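PDB 2EK1: RNA-binding protein 12, which probably binds RNA through an RNA recognition motif. Local coordinates for residues L77-R80 with R85-K88; L33-G38 with R80-R85. All blocks are in the same frame, centred on the assembly; numbering follows the deposited sequence.

Contact 1 (L77-R80 with R85-K88); sequences LNDR and RKVK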
ATOM      1  N   LEU A  77     -17.560  -3.244   8.809  1.00 19.84           N
ATOM      2  CA  LEU A  77     -16.947  -4.407   8.101  1.00 18.85           C
ATOM      3  C   LEU A  77     -15.877  -5.180   8.813  1.00 17.47           C
ATOM      4  O   LEU A  77     -15.494  -6.189   8.281  1.00 19.57           O
ATOM      5  CB  LEU A  77     -16.368  -3.996   6.706  1.00 15.53           C
ATOM      6  CG  LEU A  77     -17.543  -3.306   5.917  1.00 19.00           C
ATOM      7  CD1 LEU A  77     -17.083  -2.458   4.732  1.00 15.04           C
ATOM      8  CD2 LEU A  77     -18.607  -4.355   5.458  1.00 16.83           C
ATOM      9  N   ASN A  78     -15.401  -4.727   9.966  1.00 15.28           N
ATOM     10  CA  ASN A  78     -14.355  -5.465  10.700  1.00 18.59           C
ATOM     11  C   ASN A  78     -14.921  -6.840  10.998  1.00 18.86           C
ATOM     12  O   ASN A  78     -16.077  -6.953  11.393  1.00 16.56           O
ATOM     13  CB  ASN A  78     -13.977  -4.775  12.019  1.00 19.94           C
ATOM     14  CG  ASN A  78     -12.795  -5.421  12.681  1.00 21.78           C
ATOM     15  OD1 ASN A  78     -11.740  -5.557  12.079  1.00 21.06           O
ATOM     16  ND2 ASN A  78     -12.972  -5.847  13.928  1.00 22.40           N
ATOM     17  N   ASP A  79     -14.091  -7.867  10.779  1.00 18.04           N
ATOM     18  CA  ASP A  79     -14.468  -9.252  10.991  1.00 21.01           C
ATOM     19  C   ASP A  79     -15.395  -9.866   9.943  1.00 21.45           C
ATOM     20  O   ASP A  79     -15.791 -11.012  10.122  1.00 24.89           O
ATOM     21  CB  ASP A  79     -15.030  -9.502  12.422  1.00 23.40           C
ATOM     22  CG  ASP A  79     -13.905  -9.559  13.508  1.00 26.87           C
ATOM     23  OD1 ASP A  79     -12.735  -9.795  13.163  1.00 27.61           O
ATOM     24  OD2 ASP A  79     -14.183  -9.409  14.720  1.00 29.58           O
ATOM     25  N   ARG A  80     -15.741  -9.163   8.864  1.00 21.96           N
ATOM     26  CA  ARG A  80     -16.584  -9.792   7.840  1.00 24.64           C
ATOM     27  C   ARG A  80     -15.657 -10.635   7.009  1.00 22.94           C
ATOM     28  O   ARG A  80     -14.475 -10.389   6.968  1.00 25.70           O
ATOM     29  CB  ARG A  80     -17.250  -8.778   6.948  1.00 26.25           C
ATOM     30  CG  ARG A  80     -17.994  -7.872   7.816  1.00 32.92           C
ATOM     31  CD  ARG A  80     -19.476  -7.724   7.445  1.00 38.46           C
ATOM     32  NE  ARG A  80     -20.053  -6.779   8.429  1.00 42.98           N
ATOM     33  CZ  ARG A  80     -20.129  -7.006   9.757  1.00 45.37           C
ATOM     34  NH1 ARG A  80     -20.641  -6.082  10.567  1.00 45.75           N
ATOM     35  NH2 ARG A  80     -19.700  -8.163  10.299  1.00 48.02           N
ATOM     36  N   ARG A  85     -11.546 -16.086   5.316  1.00 27.59           N
ATOM     37  CA  ARG A  85     -10.968 -15.384   6.442  1.00 27.22           C
ATOM     38  C   ARG A  85     -11.737 -14.164   6.870  1.00 25.56           C
ATOM     39  O   ARG A  85     -12.277 -13.472   6.043  1.00 27.78           O
ATOM     40  CB  ARG A  85      -9.549 -14.975   6.108  1.00 28.62           C
ATOM     41  CG  ARG A  85      -8.591 -16.137   6.140  1.00 32.34           C
ATOM     42  CD  ARG A  85      -7.456 -15.980   5.156  1.00 36.26           C
ATOM     43  NE  ARG A  85      -6.176 -15.735   5.804  1.00 41.29           N
ATOM     44  CZ  ARG A  85      -5.720 -16.317   6.919  1.00 42.31           C
ATOM     45  NH1 ARG A  85      -4.524 -15.980   7.397  1.00 44.15           N
ATOM     46  NH2 ARG A  85      -6.437 -17.193   7.581  1.00 43.20           N
ATOM     47  N   LYS A  86     -11.765 -13.922   8.161  1.00 23.79           N
ATOM     48  CA  LYS A  86     -12.405 -12.749   8.702  1.00 24.43           C
ATOM     49  C   LYS A  86     -11.328 -11.670   8.670  1.00 22.49           C
ATOM     50  O   LYS A  86     -10.243 -11.798   9.289  1.00 22.81           O
ATOM     51  CB  LYS A  86     -12.834 -13.029  10.100  1.00 25.68           C
ATOM     52  CG  LYS A  86     -13.708 -14.277  10.124  1.00 32.61           C
ATOM     53  CD  LYS A  86     -13.927 -14.813  11.537  1.00 33.51           C
ATOM     54  CE  LYS A  86     -14.819 -13.855  12.313  1.00 37.24           C
ATOM     55  NZ  LYS A  86     -14.062 -12.573  12.543  1.00 37.07           N
ATOM     56  N   VAL A  87     -11.619 -10.636   7.905  1.00 22.42           N
ATOM     57  CA  VAL A  87     -10.738  -9.489   7.699  1.00 21.12           C
ATOM     58  C   VAL A  87     -10.688  -8.599   8.916  1.00 21.27           C
ATOM     59  O   VAL A  87     -11.699  -8.417   9.571  1.00 22.08           O
ATOM     60  CB  VAL A  87     -11.288  -8.674   6.523  1.00 23.49           C
ATOM     61  CG1 VAL A  87     -10.698  -7.338   6.473  1.00 24.03           C
ATOM     62  CG2 VAL A  87     -11.106  -9.504   5.228  1.00 26.67           C
ATOM     63  N   LYS A  88      -9.501  -8.097   9.269  1.00 17.45           N
ATOM     64  CA  LYS A  88      -9.339  -7.216  10.360  1.00 19.37           C
ATOM     65  C   LYS A  88      -9.109  -5.732   9.796  1.00 18.88           C
ATOM     66  O   LYS A  88      -8.160  -5.534   9.052  1.00 17.88           O
ATOM     67  CB  LYS A  88      -8.113  -7.677  11.188  1.00 22.37           C
ATOM     68  CG  LYS A  88      -8.408  -8.876  12.092  1.00 23.46           C
ATOM     69  CD  LYS A  88      -9.706  -8.599  12.892  1.00 26.49           C
ATOM     70  CE  LYS A  88      -9.978  -9.601  14.141  1.00 31.19           C
ATOM     71  NZ  LYS A  88      -9.929 -11.056  13.611  1.00 31.32           N
TER
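Asp79 reaches across to two lysines, and one carboxylate oxygen takes both charges. OD1 of Asp79 forms salt bridges with Lys86 NZ and Lys88 NZ, each at 3.1 Å; seen from OD1, the two ammonium groups lie roughly at right angles. CB of Asp79 leaves the backbone heading away from the strand, but with CG lying beside the backbone N (chi1 -77°) the carboxylate swings back over it. Lys86 bends at its last two torsions, which folds the amine back onto the aspartate, and NZ also makes a weak hydrogen bond, 3.4 Å, to Asp79 O. Lys88, two residues further on, reaches the same oxygen by a chain bent at chi2 and chi4 that comes in side-on, so its ammonium is less well directed at OD1. This network sits on the surface of an RNA recognition motif, where the chain leaves helix 67-77 and meets strand 85-90, which lies between strands 16-21 and 81-82. A type II turn from Leu77 to Arg80 makes the link, with Asp79 at positive phi. Beneath the charges the backbones bond in both directions. Asp79 N donates to Val87 O at 2.7 Å, nearly in line with the C=O (173°), though with a bent N-H...O angle (143°). Val87 N returns a bond to Arg80 O at 3.0 Å, and Arg80 O also receives the CA-H of Lys86. Next to Asp79, Asn78 extends its amide alongside the strand: OD1 packs 3.4 Å from Lys88 CA and accepts a hydrogen bond from the backbone N of Leu89.

Contact 2 (L33-G38 with R80-R85); sequences LDFFYG and RPIGSR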
ATOM      1  N   LEU A  33     -12.556  -4.555  -3.665  1.00 22.72           N
ATOM      2  CA  LEU A  33     -13.557  -3.576  -4.048  1.00 24.66           C
ATOM      3  C   LEU A  33     -14.928  -4.171  -3.707  1.00 24.63           C
ATOM      4  O   LEU A  33     -15.685  -3.538  -3.117  1.00 27.17           O
ATOM      5  CB  LEU A  33     -13.443  -3.156  -5.578  1.00 25.34           C
ATOM      6  CG  LEU A  33     -12.106  -2.365  -5.846  1.00 27.18           C
ATOM      7  CD1 LEU A  33     -12.164  -1.667  -7.247  1.00 29.28           C
ATOM      8  CD2 LEU A  33     -11.852  -1.307  -4.899  1.00 24.44           C
ATOM      9  N   ASP A  34     -15.221  -5.410  -4.033  1.00 28.97           N
ATOM     10  CA  ASP A  34     -16.520  -6.000  -3.654  1.00 29.04           C
ATOM     11  C   ASP A  34     -16.700  -5.937  -2.126  1.00 28.60           C
ATOM     12  O   ASP A  34     -17.730  -5.521  -1.669  1.00 28.58           O
ATOM     13  CB  ASP A  34     -16.623  -7.462  -4.093  1.00 31.64           C
ATOM     14  CG  ASP A  34     -16.804  -7.638  -5.608  1.00 36.40           C
ATOM     15  OD1 ASP A  34     -16.879  -6.613  -6.346  1.00 37.09           O
ATOM     16  OD2 ASP A  34     -16.837  -8.830  -6.058  1.00 40.14           O
ATOM     17  N   PHE A  35     -15.706  -6.328  -1.332  1.00 27.19           N
ATOM     18  CA  PHE A  35     -15.843  -6.271   0.130  1.00 23.76           C
ATOM     19  C   PHE A  35     -16.320  -4.878   0.581  1.00 24.70           C
ATOM     20  O   PHE A  35     -17.129  -4.762   1.504  1.00 23.23           O
ATOM     21  CB  PHE A  35     -14.483  -6.578   0.789  1.00 22.58           C
ATOM     22  CG  PHE A  35     -14.519  -6.624   2.305  1.00 19.29           C
ATOM     23  CD1 PHE A  35     -14.923  -7.750   2.948  1.00 19.30           C
ATOM     24  CD2 PHE A  35     -14.072  -5.539   3.077  1.00 20.45           C
ATOM     25  CE1 PHE A  35     -14.896  -7.816   4.355  1.00 21.04           C
ATOM     26  CE2 PHE A  35     -14.032  -5.595   4.468  1.00 19.55           C
ATOM     27  CZ  PHE A  35     -14.457  -6.756   5.108  1.00 19.60           C
ATOM     28  N   PHE A  36     -15.793  -3.802  -0.012  1.00 23.96           N
ATOM     29  CA  PHE A  36     -16.234  -2.508   0.422  1.00 23.01           C
ATOM     30  C   PHE A  36     -17.413  -1.973  -0.387  1.00 24.14           C
ATOM     31  O   PHE A  36     -17.641  -0.767  -0.401  1.00 23.33           O
ATOM     32  CB  PHE A  36     -15.089  -1.474   0.408  1.00 22.42           C
ATOM     33  CG  PHE A  36     -14.025  -1.759   1.392  1.00 20.46           C
ATOM     34  CD1 PHE A  36     -12.847  -2.462   1.020  1.00 19.16           C
ATOM     35  CD2 PHE A  36     -14.218  -1.443   2.762  1.00 19.77           C
ATOM     36  CE1 PHE A  36     -11.866  -2.846   1.958  1.00 19.12           C
ATOM     37  CE2 PHE A  36     -13.208  -1.828   3.752  1.00 19.44           C
ATOM     38  CZ  PHE A  36     -12.028  -2.537   3.348  1.00 19.72           C
ATOM     39  N   TYR A  37     -18.159  -2.889  -1.006  1.00 25.25           N
ATOM     40  CA  TYR A  37     -19.322  -2.498  -1.846  1.00 29.67           C
ATOM     41  C   TYR A  37     -20.342  -1.810  -0.963  1.00 29.82           C
ATOM     42  O   TYR A  37     -20.701  -2.285   0.122  1.00 28.19           O
ATOM     43  CB  TYR A  37     -19.945  -3.731  -2.567  1.00 33.46           C
ATOM     44  CG  TYR A  37     -21.149  -3.400  -3.501  1.00 36.53           C
ATOM     45  CD1 TYR A  37     -22.469  -3.471  -3.023  1.00 37.65           C
ATOM     46  CD2 TYR A  37     -20.949  -2.973  -4.835  1.00 37.98           C
ATOM     47  CE1 TYR A  37     -23.594  -3.107  -3.852  1.00 36.17           C
ATOM     48  CE2 TYR A  37     -22.053  -2.613  -5.669  1.00 38.84           C
ATOM     49  CZ  TYR A  37     -23.384  -2.679  -5.140  1.00 38.81           C
ATOM     50  OH  TYR A  37     -24.481  -2.239  -5.877  1.00 39.52           O
ATOM     51  N   GLY A  38     -20.753  -0.641  -1.381  1.00 29.92           N
ATOM     52  CA  GLY A  38     -21.733   0.036  -0.587  1.00 29.99           C
ATOM     53  C   GLY A  38     -20.999   0.984   0.317  1.00 31.47           C
ATOM     54  O   GLY A  38     -21.647   1.750   1.080  1.00 30.37           O
ATOM     55  N   ARG A  80     -15.741  -9.163   8.864  1.00 21.96           N
ATOM     56  CA  ARG A  80     -16.584  -9.792   7.840  1.00 24.64           C
ATOM     57  C   ARG A  80     -15.657 -10.635   7.009  1.00 22.94           C
ATOM     58  O   ARG A  80     -14.475 -10.389   6.968  1.00 25.70           O
ATOM     59  CB  ARG A  80     -17.250  -8.778   6.948  1.00 26.25           C
ATOM     60  CG  ARG A  80     -17.994  -7.872   7.816  1.00 32.92           C
ATOM     61  CD  ARG A  80     -19.476  -7.724   7.445  1.00 38.46           C
ATOM     62  NE  ARG A  80     -20.053  -6.779   8.429  1.00 42.98           N
ATOM     63  CZ  ARG A  80     -20.129  -7.006   9.757  1.00 45.37           C
ATOM     64  NH1 ARG A  80     -20.641  -6.082  10.567  1.00 45.75           N
ATOM     65  NH2 ARG A  80     -19.700  -8.163  10.299  1.00 48.02           N
ATOM     66  N   PRO A  81     -16.190 -11.568   6.270  1.00 22.28           N
ATOM     67  CA  PRO A  81     -15.235 -12.379   5.511  1.00 23.44           C
ATOM     68  C   PRO A  81     -14.903 -11.970   4.140  1.00 24.51           C
ATOM     69  O   PRO A  81     -15.633 -11.201   3.475  1.00 22.80           O
ATOM     70  CB  PRO A  81     -15.929 -13.743   5.461  1.00 23.22           C
ATOM     71  CG  PRO A  81     -17.328 -13.314   5.229  1.00 21.82           C
ATOM     72  CD  PRO A  81     -17.545 -12.161   6.226  1.00 21.61           C
ATOM     73  N   ILE A  82     -13.760 -12.503   3.718  1.00 28.51           N
ATOM     74  CA  ILE A  82     -13.278 -12.412   2.312  1.00 29.96           C
ATOM     75  C   ILE A  82     -12.835 -13.840   2.193  1.00 30.54           C
ATOM     76  O   ILE A  82     -11.936 -14.291   2.923  1.00 31.90           O
ATOM     77  CB  ILE A  82     -12.069 -11.539   2.104  1.00 30.38           C
ATOM     78  CG1 ILE A  82     -12.533 -10.098   2.011  1.00 29.62           C
ATOM     79  CG2 ILE A  82     -11.390 -11.946   0.762  1.00 30.81           C
ATOM     80  CD1 ILE A  82     -11.459  -9.119   1.744  1.00 30.85           C
ATOM     81  N   GLY A  83     -13.478 -14.589   1.316  1.00 32.79           N
ATOM     82  CA  GLY A  83     -13.138 -15.999   1.221  1.00 29.91           C
ATOM     83  C   GLY A  83     -13.369 -16.562   2.600  1.00 29.94           C
ATOM     84  O   GLY A  83     -14.286 -16.157   3.264  1.00 30.06           O
ATOM     85  N   SER A  84     -12.493 -17.440   3.058  1.00 29.67           N
ATOM     86  CA  SER A  84     -12.599 -18.104   4.358  1.00 30.43           C
ATOM     87  C   SER A  84     -11.987 -17.325   5.547  1.00 30.07           C
ATOM     88  O   SER A  84     -11.916 -17.836   6.678  1.00 30.01           O
ATOM     89  CB  SER A  84     -11.923 -19.494   4.250  1.00 32.92           C
ATOM     90  OG  SER A  84     -10.527 -19.468   4.592  1.00 33.81           O
ATOM     91  N   ARG A  85     -11.546 -16.086   5.316  1.00 27.59           N
ATOM     92  CA  ARG A  85     -10.968 -15.384   6.442  1.00 27.22           C
ATOM     93  C   ARG A  85     -11.737 -14.164   6.870  1.00 25.56           C
ATOM     94  O   ARG A  85     -12.277 -13.472   6.043  1.00 27.78           O
ATOM     95  CB  ARG A  85      -9.549 -14.975   6.108  1.00 28.62           C
ATOM     96  CG  ARG A  85      -8.591 -16.137   6.140  1.00 32.34           C
ATOM     97  CD  ARG A  85      -7.456 -15.980   5.156  1.00 36.26           C
ATOM     98  NE  ARG A  85      -6.176 -15.735   5.804  1.00 41.29           N
ATOM     99  CZ  ARG A  85      -5.720 -16.317   6.919  1.00 42.31           C
ATOM    100  NH1 ARG A  85      -4.524 -15.980   7.397  1.00 44.15           N
ATOM    101  NH2 ARG A  85      -6.437 -17.193   7.581  1.00 43.20           N
TER
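The Phe35 ring carries the helix side of this contact, packing on Ile82 and on the base of Arg80. CB of Phe35 points at the strand, and with CG anti to the backbone N (chi1 -177°) the ring is laid across the isoleucine at about a right angle. Phe35 CD1 meets Ile82 CG1 at 3.5 Å, while Ile82 CD1 is 4.0 Å from Phe35 CG; the isoleucine approaches the ring obliquely. Further round the ring, Phe35 CE1 touches Arg80 CB at 3.6 Å, so the arginine contributes the start of its chain while its guanidinium group lies off the ring. A second kind of contact is polar against aromatic: Pro81 O lies in the ring plane at the edge, 3.6 Å from Phe35 CD1, facing the C-H rim. In this RNA recognition motif the contact joins the end of helix 29-35 to the edge strand 81-82, and Val87 and Leu77 also touch the Phe35 ring. Trimming Phe35 to an alanine would probably leave Ile82 CG1 and Arg80 CB facing a gap, with the helix end less firmly seated on the strand. The neighbouring Phe36 ring presents a face to Phe35, whose CD2 stands 3.5 Å above its plane over the centre. Backbone hydrogen bonds shape each side separately. Ile82 and Arg85 pair twice, Ile82 N to Arg85 O at 2.9 Å and Arg85 N to Ile82 O at 3.0 Å, around a type II' turn whose positive phi at Gly83 suits glycine. On the helical side, Tyr37 N bonds to Asp34 O at 2.7 Å.

In the fold
From the N terminus the chain runs through strand 16-21 into helix 29-35, whose end supplies the first half of contact 2. Three strands and helix 67-77 follow before residues 80-85 close that long loop, 42 positions on. Contact 1 closes a much shorter one, only five positions, bringing the exit of helix 67-77 onto strand 85-90. The two cross, since 33-38 precedes contact 1 while its partner 80-85 spans the gap between 77-80 and 85-88, and Arg80 and Arg85 belong to both. Their centres are about 8 Å apart; Leu77 and Val87 of contact 1 pack on Phe35 and Ile82 of contact 2, tying both helices to the adjacent strands 81-82 and 85-90.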